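Local coordinates for conserved protein (Methanothermobacter thermautotrophicus, PDB 1T57) that is of unknown function but binds flavin mononucleotide and magnesium ions, with an alpha/beta fold related to the C-terminal domain of pyruvate kinase, at residues 23-28 against 198-203; 34-39 against 176-181; 55-60 against 169-174. One frame throughout, in Å; residues are numbered along the deposited sequence.

Interaction 1. Residues 23-28 against 198-203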
loop_
_atom_site.group_PDB
_atom_site.type_symbol
_atom_site.label_atom_id
_atom_site.label_comp_id
_atom_site.label_asym_id
_atom_site.label_seq_id
_atom_site.Cartn_x
_atom_site.Cartn_y
_atom_site.Cartn_z
ATOM N N LYS A 23 -16.322 -19.067 -32.338
ATOM C CA LYS A 23 -15.349 -18.559 -33.298
ATOM C C LYS A 23 -14.049 -19.298 -33.062
ATOM O O LYS A 23 -13.990 -20.197 -32.226
ATOM C CB LYS A 23 -15.094 -17.056 -33.101
ATOM C CG LYS A 23 -16.330 -16.224 -32.867
ATOM C CD LYS A 23 -16.008 -14.740 -32.907
ATOM C CE LYS A 23 -17.188 -13.943 -32.392
ATOM N NZ LYS A 23 -17.022 -12.487 -32.579
ATOM N N LYS A 24 -13.006 -18.896 -33.785
ATOM C CA LYS A 24 -11.689 -19.515 -33.673
ATOM C C LYS A 24 -10.795 -18.694 -32.752
ATOM O O LYS A 24 -11.040 -17.515 -32.522
ATOM C CB LYS A 24 -11.030 -19.600 -35.055
ATOM C CG LYS A 24 -11.134 -18.301 -35.845
ATOM C CD LYS A 24 -10.140 -18.200 -36.993
ATOM C CE LYS A 24 -10.482 -19.103 -38.162
ATOM N NZ LYS A 24 -9.420 -19.022 -39.212
ATOM N N ILE A 25 -9.767 -19.334 -32.216
ATOM C CA ILE A 25 -8.804 -18.675 -31.367
ATOM C C ILE A 25 -7.553 -19.495 -31.549
ATOM O O ILE A 25 -7.598 -20.733 -31.482
ATOM C CB ILE A 25 -9.212 -18.684 -29.864
ATOM C CG1 ILE A 25 -8.139 -17.959 -29.052
ATOM C CG2 ILE A 25 -9.420 -20.120 -29.365
ATOM C CD1 ILE A 25 -8.352 -18.000 -27.562
ATOM N N CYS A 26 -6.439 -18.820 -31.810
ATOM C CA CYS A 26 -5.186 -19.530 -31.980
ATOM C C CYS A 26 -4.348 -19.531 -30.700
ATOM O O CYS A 26 -4.151 -18.475 -30.081
ATOM C CB CYS A 26 -4.389 -18.897 -33.117
ATOM S SG CYS A 26 -3.175 -19.995 -33.818
ATOM N N TYR A 27 -3.889 -20.717 -30.296
ATOM C CA TYR A 27 -3.031 -20.872 -29.123
ATOM C C TYR A 27 -1.623 -21.197 -29.611
ATOM O O TYR A 27 -1.374 -22.289 -30.092
ATOM C CB TYR A 27 -3.512 -22.012 -28.214
ATOM C CG TYR A 27 -4.843 -21.746 -27.569
ATOM C CD1 TYR A 27 -5.941 -22.542 -27.858
ATOM C CD2 TYR A 27 -5.021 -20.660 -26.714
ATOM C CE1 TYR A 27 -7.185 -22.266 -27.321
ATOM C CE2 TYR A 27 -6.258 -20.367 -26.179
ATOM C CZ TYR A 27 -7.336 -21.170 -26.490
ATOM O OH TYR A 27 -8.583 -20.861 -26.020
ATOM N N PHE A 28 -0.701 -20.248 -29.516
ATOM C CA PHE A 28 0.670 -20.515 -29.950
ATOM C C PHE A 28 1.377 -21.388 -28.927
ATOM O O PHE A 28 1.334 -21.125 -27.732
ATOM C CB PHE A 28 1.435 -19.214 -30.140
ATOM C CG PHE A 28 0.803 -18.286 -31.132
ATOM C CD1 PHE A 28 0.352 -17.030 -30.730
ATOM C CD2 PHE A 28 0.670 -18.656 -32.468
ATOM C CE1 PHE A 28 -0.235 -16.162 -31.641
ATOM C CE2 PHE A 28 0.083 -17.796 -33.391
ATOM C CZ PHE A 28 -0.367 -16.542 -32.976
ATOM N N HIS A 198 -13.192 -8.254 -24.702
ATOM C CA HIS A 198 -14.227 -8.992 -25.430
ATOM C C HIS A 198 -13.844 -10.350 -26.069
ATOM O O HIS A 198 -14.442 -11.382 -25.751
ATOM C CB HIS A 198 -14.831 -8.050 -26.480
ATOM C CG HIS A 198 -15.385 -6.777 -25.903
ATOM N ND1 HIS A 198 -15.199 -5.548 -26.499
ATOM C CD2 HIS A 198 -16.160 -6.552 -24.812
ATOM C CE1 HIS A 198 -15.839 -4.619 -25.807
ATOM N NE2 HIS A 198 -16.428 -5.202 -24.780
ATOM N N GLU A 199 -12.846 -10.356 -26.954
ATOM C CA GLU A 199 -12.404 -11.593 -27.611
ATOM C C GLU A 199 -10.888 -11.740 -27.654
ATOM O O GLU A 199 -10.154 -10.756 -27.778
ATOM C CB GLU A 199 -12.918 -11.641 -29.054
ATOM C CG GLU A 199 -14.405 -11.811 -29.200
ATOM C CD GLU A 199 -14.876 -11.497 -30.608
ATOM O OE1 GLU A 199 -14.178 -11.860 -31.574
ATOM O OE2 GLU A 199 -15.960 -10.895 -30.755
ATOM N N VAL A 200 -10.411 -12.977 -27.560
ATOM C CA VAL A 200 -8.974 -13.221 -27.645
ATOM C C VAL A 200 -8.730 -13.837 -29.030
ATOM O O VAL A 200 -9.011 -15.012 -29.254
ATOM C CB VAL A 200 -8.492 -14.186 -26.546
ATOM C CG1 VAL A 200 -6.959 -14.356 -26.626
ATOM C CG2 VAL A 200 -8.907 -13.667 -25.187
ATOM N N ILE A 201 -8.230 -13.039 -29.968
ATOM C CA ILE A 201 -7.971 -13.535 -31.316
ATOM C C ILE A 201 -6.871 -14.592 -31.306
ATOM O O ILE A 201 -6.971 -15.596 -31.992
ATOM C CB ILE A 201 -7.563 -12.387 -32.243
ATOM C CG1 ILE A 201 -8.668 -11.328 -32.249
ATOM C CG2 ILE A 201 -7.350 -12.900 -33.630
ATOM C CD1 ILE A 201 -8.234 -9.930 -32.623
ATOM N N ALA A 202 -5.821 -14.374 -30.517
ATOM C CA ALA A 202 -4.719 -15.340 -30.436
ATOM C C ALA A 202 -3.856 -15.090 -29.190
ATOM O O ALA A 202 -3.729 -13.962 -28.750
ATOM C CB ALA A 202 -3.873 -15.242 -31.695
HETATM N N MSE A 203 -3.257 -16.128 -28.626
HETATM C CA MSE A 203 -2.427 -15.942 -27.442
HETATM C C MSE A 203 -1.509 -17.120 -27.196
HETATM O O MSE A 203 -1.878 -18.256 -27.451
HETATM C CB MSE A 203 -3.298 -15.762 -26.201
HETATM C CG MSE A 203 -4.271 -16.898 -25.988
HETATM SE SE MSE A 203 -4.942 -17.171 -24.174
HETATM C CE MSE A 203 -6.831 -16.868 -24.539
HETATM O O HOH W 1 -11.215 -15.252 -30.768
#

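Interaction 2. Residues 34-39 against 176-181. With FMN (flavin mononucleotide), chain E.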
loop_
_atom_site.group_PDB
_atom_site.type_symbol
_atom_site.label_atom_id
_atom_site.label_comp_id
_atom_site.label_asym_id
_atom_site.label_seq_id
_atom_site.Cartn_x
_atom_site.Cartn_y
_atom_site.Cartn_z
ATOM N N GLU A 34 8.214 -15.102 -33.771
ATOM C CA GLU A 34 7.822 -16.042 -34.814
ATOM C C GLU A 34 6.330 -16.009 -35.152
ATOM O O GLU A 34 5.950 -16.127 -36.314
ATOM C CB GLU A 34 8.226 -17.440 -34.369
ATOM C CG GLU A 34 8.854 -17.441 -32.993
ATOM C CD GLU A 34 8.592 -18.730 -32.250
ATOM O OE1 GLU A 34 8.963 -18.836 -31.061
ATOM O OE2 GLU A 34 8.007 -19.648 -32.862
ATOM N N ASN A 35 5.492 -15.863 -34.125
ATOM C CA ASN A 35 4.035 -15.848 -34.289
ATOM C C ASN A 35 3.460 -14.608 -34.989
ATOM O O ASN A 35 2.341 -14.634 -35.488
ATOM C CB ASN A 35 3.355 -15.988 -32.917
ATOM C CG ASN A 35 3.868 -17.165 -32.122
ATOM O OD1 ASN A 35 3.798 -18.304 -32.569
ATOM N ND2 ASN A 35 4.370 -16.904 -30.930
ATOM N N THR A 36 4.230 -13.529 -35.032
ATOM C CA THR A 36 3.749 -12.289 -35.620
ATOM C C THR A 36 2.887 -12.394 -36.859
ATOM O O THR A 36 1.760 -11.883 -36.883
ATOM C CB THR A 36 4.900 -11.335 -35.929
ATOM O OG1 THR A 36 5.704 -11.170 -34.756
ATOM C CG2 THR A 36 4.358 -9.966 -36.320
ATOM N N GLU A 37 3.403 -13.062 -37.881
ATOM C CA GLU A 37 2.685 -13.177 -39.139
ATOM C C GLU A 37 1.282 -13.733 -38.970
ATOM O O GLU A 37 0.322 -13.214 -39.556
ATOM C CB GLU A 37 3.486 -14.032 -40.129
ATOM C CG GLU A 37 3.437 -13.502 -41.563
ATOM C CD GLU A 37 3.269 -11.990 -41.615
ATOM O OE1 GLU A 37 2.137 -11.526 -41.884
ATOM O OE2 GLU A 37 4.261 -11.266 -41.370
ATOM N N ARG A 38 1.159 -14.770 -38.154
ATOM C CA ARG A 38 -0.138 -15.367 -37.928
ATOM C C ARG A 38 -1.072 -14.398 -37.187
ATOM O O ARG A 38 -2.239 -14.268 -37.558
ATOM C CB ARG A 38 0.020 -16.683 -37.160
ATOM C CG ARG A 38 -1.247 -17.522 -37.113
ATOM C CD ARG A 38 -1.866 -17.664 -38.497
ATOM N NE ARG A 38 -3.162 -18.338 -38.461
ATOM C CZ ARG A 38 -4.093 -18.224 -39.408
ATOM N NH1 ARG A 38 -3.875 -17.453 -40.473
ATOM N NH2 ARG A 38 -5.239 -18.889 -39.294
ATOM N N VAL A 39 -0.575 -13.695 -36.167
ATOM C CA VAL A 39 -1.461 -12.776 -35.470
ATOM C C VAL A 39 -1.837 -11.598 -36.360
ATOM O O VAL A 39 -2.953 -11.112 -36.284
ATOM C CB VAL A 39 -0.883 -12.264 -34.089
ATOM C CG1 VAL A 39 0.227 -13.136 -33.653
ATOM C CG2 VAL A 39 -0.487 -10.784 -34.158
ATOM N N TRP A 176 9.769 -9.149 -28.634
ATOM C CA TRP A 176 9.895 -8.825 -30.051
ATOM C C TRP A 176 8.658 -9.252 -30.820
ATOM O O TRP A 176 8.084 -10.313 -30.547
ATOM C CB TRP A 176 11.139 -9.519 -30.627
ATOM C CG TRP A 176 12.395 -9.033 -29.988
ATOM C CD1 TRP A 176 12.966 -7.809 -30.155
ATOM C CD2 TRP A 176 13.152 -9.693 -28.964
ATOM N NE1 TRP A 176 14.025 -7.652 -29.287
ATOM C CE2 TRP A 176 14.163 -8.792 -28.545
ATOM C CE3 TRP A 176 13.073 -10.958 -28.359
ATOM C CZ2 TRP A 176 15.088 -9.115 -27.533
ATOM C CZ3 TRP A 176 13.992 -11.280 -27.356
ATOM C CH2 TRP A 176 14.986 -10.359 -26.956
ATOM N N GLY A 177 8.246 -8.423 -31.778
ATOM C CA GLY A 177 7.091 -8.750 -32.608
ATOM C C GLY A 177 5.779 -8.946 -31.876
ATOM O O GLY A 177 5.536 -8.297 -30.875
ATOM N N ALA A 178 4.936 -9.860 -32.345
ATOM C CA ALA A 178 3.654 -10.065 -31.688
ATOM C C ALA A 178 3.148 -11.519 -31.549
ATOM O O ALA A 178 3.411 -12.381 -32.395
ATOM C CB ALA A 178 2.603 -9.189 -32.380
ATOM N N ASP A 179 2.429 -11.786 -30.461
ATOM C CA ASP A 179 1.873 -13.117 -30.215
ATOM C C ASP A 179 0.524 -13.060 -29.476
ATOM O O ASP A 179 -0.073 -14.085 -29.154
ATOM C CB ASP A 179 2.886 -13.992 -29.455
ATOM C CG ASP A 179 3.286 -13.413 -28.117
ATOM O OD1 ASP A 179 4.258 -13.919 -27.516
ATOM O OD2 ASP A 179 2.636 -12.454 -27.660
ATOM N N THR A 180 0.036 -11.849 -29.226
ATOM C CA THR A 180 -1.241 -11.681 -28.555
ATOM C C THR A 180 -2.046 -10.562 -29.163
ATOM O O THR A 180 -1.535 -9.472 -29.399
ATOM C CB THR A 180 -1.085 -11.341 -27.085
ATOM O OG1 THR A 180 -0.276 -12.324 -26.443
ATOM C CG2 THR A 180 -2.450 -11.304 -26.436
ATOM N N ALA A 181 -3.317 -10.811 -29.423
ATOM C CA ALA A 181 -4.161 -9.768 -29.997
ATOM C C ALA A 181 -5.486 -9.919 -29.317
ATOM O O ALA A 181 -5.993 -11.027 -29.196
ATOM C CB ALA A 181 -4.311 -9.946 -31.498
HETATM N N1 FMN E . 7.009 -6.977 -24.275
HETATM C C2 FMN E . 6.987 -7.900 -23.237
HETATM O O2 FMN E . 7.267 -9.066 -23.442
HETATM N N3 FMN E . 6.508 -7.612 -21.988
HETATM C C4 FMN E . 6.209 -6.316 -21.654
HETATM O O4 FMN E . 5.667 -6.088 -20.565
HETATM C C4A FMN E . 6.193 -5.372 -22.683
HETATM N N5 FMN E . 5.845 -4.069 -22.408
HETATM C C5A FMN E . 5.562 -3.233 -23.462
HETATM C C6 FMN E . 5.195 -1.932 -23.163
HETATM C C7 FMN E . 5.021 -1.007 -24.154
HETATM C C7M FMN E . 4.696 0.385 -23.719
HETATM C C8 FMN E . 5.658 -1.221 -25.371
HETATM C C8M FMN E . 5.611 -0.171 -26.467
HETATM C C9 FMN E . 6.066 -2.517 -25.683
HETATM C C9A FMN E . 5.933 -3.567 -24.769
HETATM N N10 FMN E . 6.559 -4.800 -25.003
HETATM C C10 FMN E . 6.526 -5.737 -24.001
HETATM C "C1'" FMN E . 7.029 -5.231 -26.376
HETATM C "C2'" FMN E . 5.833 -5.552 -27.228
HETATM O "O2'" FMN E . 5.014 -6.488 -26.517
HETATM C "C3'" FMN E . 6.251 -6.197 -28.530
HETATM O "O3'" FMN E . 7.035 -7.328 -28.294
HETATM C "C4'" FMN E . 6.741 -5.343 -29.711
HETATM O "O4'" FMN E . 6.773 -6.252 -30.785
HETATM C "C5'" FMN E . 8.136 -4.777 -29.866
HETATM O "O5'" FMN E . 8.113 -4.313 -31.197
HETATM P P FMN E . 9.145 -4.609 -32.395
HETATM O O1P FMN E . 8.853 -3.604 -33.455
HETATM O O2P FMN E . 9.009 -6.031 -32.975
HETATM O O3P FMN E . 10.550 -4.390 -31.817
#

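Interaction 3. Residues 55-60 against 169-174. With FMN (flavin mononucleotide), chain E.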
loop_
_atom_site.group_PDB
_atom_site.type_symbol
_atom_site.label_atom_id
_atom_site.label_comp_id
_atom_site.label_asym_id
_atom_site.label_seq_id
_atom_site.Cartn_x
_atom_site.Cartn_y
_atom_site.Cartn_z
ATOM N N PHE A 55 -6.847 0.280 -34.363
ATOM C CA PHE A 55 -5.842 -0.679 -33.917
ATOM C C PHE A 55 -4.737 -0.031 -33.115
ATOM O O PHE A 55 -4.123 0.916 -33.570
ATOM C CB PHE A 55 -5.184 -1.387 -35.115
ATOM C CG PHE A 55 -6.133 -2.126 -36.011
ATOM C CD1 PHE A 55 -6.864 -1.459 -36.987
ATOM C CD2 PHE A 55 -6.299 -3.496 -35.873
ATOM C CE1 PHE A 55 -7.749 -2.161 -37.829
ATOM C CE2 PHE A 55 -7.172 -4.195 -36.700
ATOM C CZ PHE A 55 -7.903 -3.526 -37.674
ATOM N N VAL A 56 -4.473 -0.553 -31.926
ATOM C CA VAL A 56 -3.383 -0.011 -31.141
ATOM C C VAL A 56 -2.350 -1.123 -31.068
ATOM O O VAL A 56 -2.682 -2.252 -30.697
ATOM C CB VAL A 56 -3.829 0.387 -29.743
ATOM C CG1 VAL A 56 -4.473 -0.808 -29.024
ATOM C CG2 VAL A 56 -2.634 0.942 -28.977
ATOM N N VAL A 57 -1.106 -0.820 -31.426
ATOM C CA VAL A 57 -0.066 -1.849 -31.446
ATOM C C VAL A 57 1.245 -1.462 -30.820
ATOM O O VAL A 57 1.780 -0.403 -31.104
ATOM C CB VAL A 57 0.282 -2.273 -32.884
ATOM C CG1 VAL A 57 1.153 -3.508 -32.862
ATOM C CG2 VAL A 57 -0.962 -2.517 -33.665
ATOM N N ALA A 58 1.774 -2.351 -30.000
ATOM C CA ALA A 58 3.054 -2.124 -29.355
ATOM C C ALA A 58 4.156 -2.475 -30.337
ATOM O O ALA A 58 4.306 -3.638 -30.740
ATOM C CB ALA A 58 3.185 -2.994 -28.119
ATOM N N SER A 59 4.921 -1.465 -30.724
ATOM C CA SER A 59 6.032 -1.661 -31.645
ATOM C C SER A 59 7.156 -0.747 -31.202
ATOM O O SER A 59 7.143 0.463 -31.465
ATOM C CB SER A 59 5.632 -1.319 -33.084
ATOM O OG SER A 59 6.582 -1.877 -33.979
ATOM N N VAL A 60 8.125 -1.343 -30.515
ATOM C CA VAL A 60 9.265 -0.610 -30.003
ATOM C C VAL A 60 10.085 -0.028 -31.149
ATOM O O VAL A 60 10.325 1.179 -31.196
ATOM C CB VAL A 60 10.157 -1.521 -29.131
ATOM C CG1 VAL A 60 11.340 -0.716 -28.590
ATOM C CG2 VAL A 60 9.334 -2.108 -27.974
ATOM N N ILE A 169 -8.900 -3.376 -31.695
ATOM C CA ILE A 169 -8.127 -4.611 -31.651
ATOM C C ILE A 169 -6.767 -4.209 -31.086
ATOM O O ILE A 169 -6.112 -3.353 -31.670
ATOM C CB ILE A 169 -7.937 -5.219 -33.068
ATOM C CG1 ILE A 169 -9.311 -5.516 -33.708
ATOM C CG2 ILE A 169 -7.076 -6.472 -32.983
ATOM C CD1 ILE A 169 -9.634 -7.027 -33.929
ATOM N N ALA A 170 -6.365 -4.799 -29.955
ATOM C CA ALA A 170 -5.076 -4.494 -29.314
ATOM C C ALA A 170 -4.069 -5.601 -29.614
ATOM O O ALA A 170 -4.398 -6.767 -29.497
ATOM C CB ALA A 170 -5.262 -4.353 -27.808
ATOM N N ILE A 171 -2.842 -5.224 -29.971
ATOM C CA ILE A 171 -1.791 -6.188 -30.350
ATOM C C ILE A 171 -0.490 -6.069 -29.555
ATOM O O ILE A 171 0.145 -5.010 -29.483
ATOM C CB ILE A 171 -1.459 -6.036 -31.886
ATOM C CG1 ILE A 171 -2.693 -6.427 -32.719
ATOM C CG2 ILE A 171 -0.267 -6.880 -32.285
ATOM C CD1 ILE A 171 -2.782 -5.778 -34.141
ATOM N N GLY A 172 -0.081 -7.174 -28.966
ATOM C CA GLY A 172 1.147 -7.150 -28.207
ATOM C C GLY A 172 1.911 -8.441 -28.361
ATOM O O GLY A 172 1.425 -9.388 -28.975
ATOM N N GLY A 173 3.111 -8.487 -27.799
ATOM C CA GLY A 173 3.892 -9.699 -27.899
ATOM C C GLY A 173 4.929 -9.845 -26.811
ATOM O O GLY A 173 4.988 -9.040 -25.885
ATOM N N THR A 174 5.754 -10.879 -26.927
ATOM C CA THR A 174 6.796 -11.108 -25.947
ATOM C C THR A 174 8.115 -10.551 -26.484
ATOM O O THR A 174 8.739 -11.139 -27.362
ATOM C CB THR A 174 6.948 -12.609 -25.636
ATOM O OG1 THR A 174 5.688 -13.158 -25.219
ATOM C CG2 THR A 174 7.931 -12.808 -24.538
HETATM N N1 FMN E . 7.009 -6.977 -24.275
HETATM C C2 FMN E . 6.987 -7.900 -23.237
HETATM O O2 FMN E . 7.267 -9.066 -23.442
HETATM N N3 FMN E . 6.508 -7.612 -21.988
HETATM C C4 FMN E . 6.209 -6.316 -21.654
HETATM O O4 FMN E . 5.667 -6.088 -20.565
HETATM C C4A FMN E . 6.193 -5.372 -22.683
HETATM N N5 FMN E . 5.845 -4.069 -22.408
HETATM C C5A FMN E . 5.562 -3.233 -23.462
HETATM C C6 FMN E . 5.195 -1.932 -23.163
HETATM C C7 FMN E . 5.021 -1.007 -24.154
HETATM C C7M FMN E . 4.696 0.385 -23.719
HETATM C C8 FMN E . 5.658 -1.221 -25.371
HETATM C C8M FMN E . 5.611 -0.171 -26.467
HETATM C C9 FMN E . 6.066 -2.517 -25.683
HETATM C C9A FMN E . 5.933 -3.567 -24.769
HETATM N N10 FMN E . 6.559 -4.800 -25.003
HETATM C C10 FMN E . 6.526 -5.737 -24.001
HETATM C "C1'" FMN E . 7.029 -5.231 -26.376
HETATM C "C2'" FMN E . 5.833 -5.552 -27.228
HETATM O "O2'" FMN E . 5.014 -6.488 -26.517
HETATM C "C3'" FMN E . 6.251 -6.197 -28.530
HETATM O "O3'" FMN E . 7.035 -7.328 -28.294
HETATM C "C4'" FMN E . 6.741 -5.343 -29.711
HETATM O "O4'" FMN E . 6.773 -6.252 -30.785
HETATM C "C5'" FMN E . 8.136 -4.777 -29.866
HETATM O "O5'" FMN E . 8.113 -4.313 -31.197
HETATM P P FMN E . 9.145 -4.609 -32.395
HETATM O O1P FMN E . 8.853 -3.604 -33.455
HETATM O O2P FMN E . 9.009 -6.031 -32.975
HETATM O O3P FMN E . 10.550 -4.390 -31.817
#

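Interaction 1. Residues 23-28 against 198-203
C26 and Y27 pair with A202 and M203 as neighbouring parallel strands. Three backbone hydrogen bonds hold the pair: C26 N to I201 O (3.3 Å), M203 N to C26 O (2.9 Å) and F28 N to M203 O (3.1 Å). On the N-terminal side of the corner at I201, a water that donates to both K24 O and V200 O takes the place of direct pairing. At that end K23, its chain extended, reaches across E199 at about a right angle, and K23 NZ forms a salt bridge with E199 OE2 (2.6 Å), meeting it from above the carboxylate plane; R46, and R205 of the second subunit, bind the same carboxylate. Apolar contact gathers round selenomethionine M203. Its CG sits between backbone N and carbonyl carbon (chi1 56°), the side chain lies alongside Y27, SE is in plane at the ring edge, a Met-aromatic contact, and CE touches I25 CD1 (3.6 Å). On the other face A202 CB packs against C26 CB and F28 CE1. Helix 36-50 covers C26, F28 and I201, strand 180-185 continues the sheet beside 196-204, and an antiparallel strand of the second subunit extends it past K23, I25 and C26.

Interaction 2. Residues 34-39 against 176-181
The FMN-binding loop that leads into strand 180-185 packs here against the first turn of helix 36-50, in what the sequence family marks as a domain related to the alpha/beta domain of pyruvate kinase. T36 and A178 make the central contact. The backbone N-H of A178 gives a nearly straight hydrogen bond to T36 OG1 (2.8 Å, 171° at the hydrogen). With OG1 anti to the carbonyl carbon (chi1 -52°), the hydroxyl stands beside the backbone N of T36, where it also bonds to K33 O, so a single side-chain oxygen ties the loop to the residues before the helix. G177 CA lies 3.5 Å from the same OG1, and its positive phi of 60° is one that glycine adopts readily.

V39, one turn further along the helix, reaches the loop with both branches: CG1 comes within 3.5 Å of A178 O and lies near D179 CA, while CG2 meets A178 CB. N35 crosses D179 obliquely, its ND2 resting 3.6 Å from D179 CB. The polar ends of this pair are engaged by other partners: N35 ND2 by E30 O, and D179 OD1 by T174 OG1 and G32 N. D179 and T180 both face G172, forming a classic beta bulge where strand 180-185 begins.

On the cofactor side, G177 O lies 2.4 Å from FMN O4', shorter than a normal hydrogen bond, so the exact length is doubtful. The firmer grip is the hydrogen bond from G177 N to phosphate oxygen O2P of FMN (2.8 Å).

Interaction 3. Residues 55-60 against 169-174
V56 on strand 55-58 is bonded through both N and O to strand 169-172; the axes of these two strand segments approach to 5.0 Å and run parallel, 9° apart. V56 N bonds to I169 O, I171 N to V56 O (3.1 Å) and A58 N to I171 O (3.2 Å), the last almost straight at 178°. Apolar contacts line both faces. On one, F55 lies beside I169, its CD2 3.7 Å from I169 CB, and V57 runs alongside I171, V57 CG1 meeting I171 CG2 at 3.7 Å and V57 CG2 meeting I171 CD1. On the other, chi1 of 56° sets V56 CG1 between backbone N and carbonyl carbon, and it is this branch that meets A170 CB. Helices 36-50 and 63-69 cover the first face, helix 144-158 the second. Past the strand ends both segments turn to FMN. V60 N bonds to FMN O5' (3.0 Å), and G173 both donates through N to FMN O2' and accepts from it through O (2.6 Å). A58 CB packs against FMN C2' and C9. The cofactor is thus held at the C-terminal ends of parallel strands, as is common in alpha/beta nucleotide-binding folds, and backbone groups just beyond both strand ends hold the ribityl-phosphate chain at O5' and O2'.

Overall arrangement
All three contacts reach one mixed sheet, in which strands 22-28, 196-204, 180-185, 168-172 and 54-58 lie in that order; interactions 1 and 3 pair strands of it, interaction 2 sets helix 36-50 against the start of strand 180-185. They are nested along the chain, interaction 3 inside interaction 2 and that inside interaction 1. The centres of 1 and 2 are about 12 Å apart, those of 2 and 3 about 9 Å and those of 1 and 3 about 15 Å. Interaction 1 brings together strands near the two ends of the chain, at the sheet edge within this subunit, where the second subunit continues it. Interactions 2 and 3 share FMN, placing it nearer the middle.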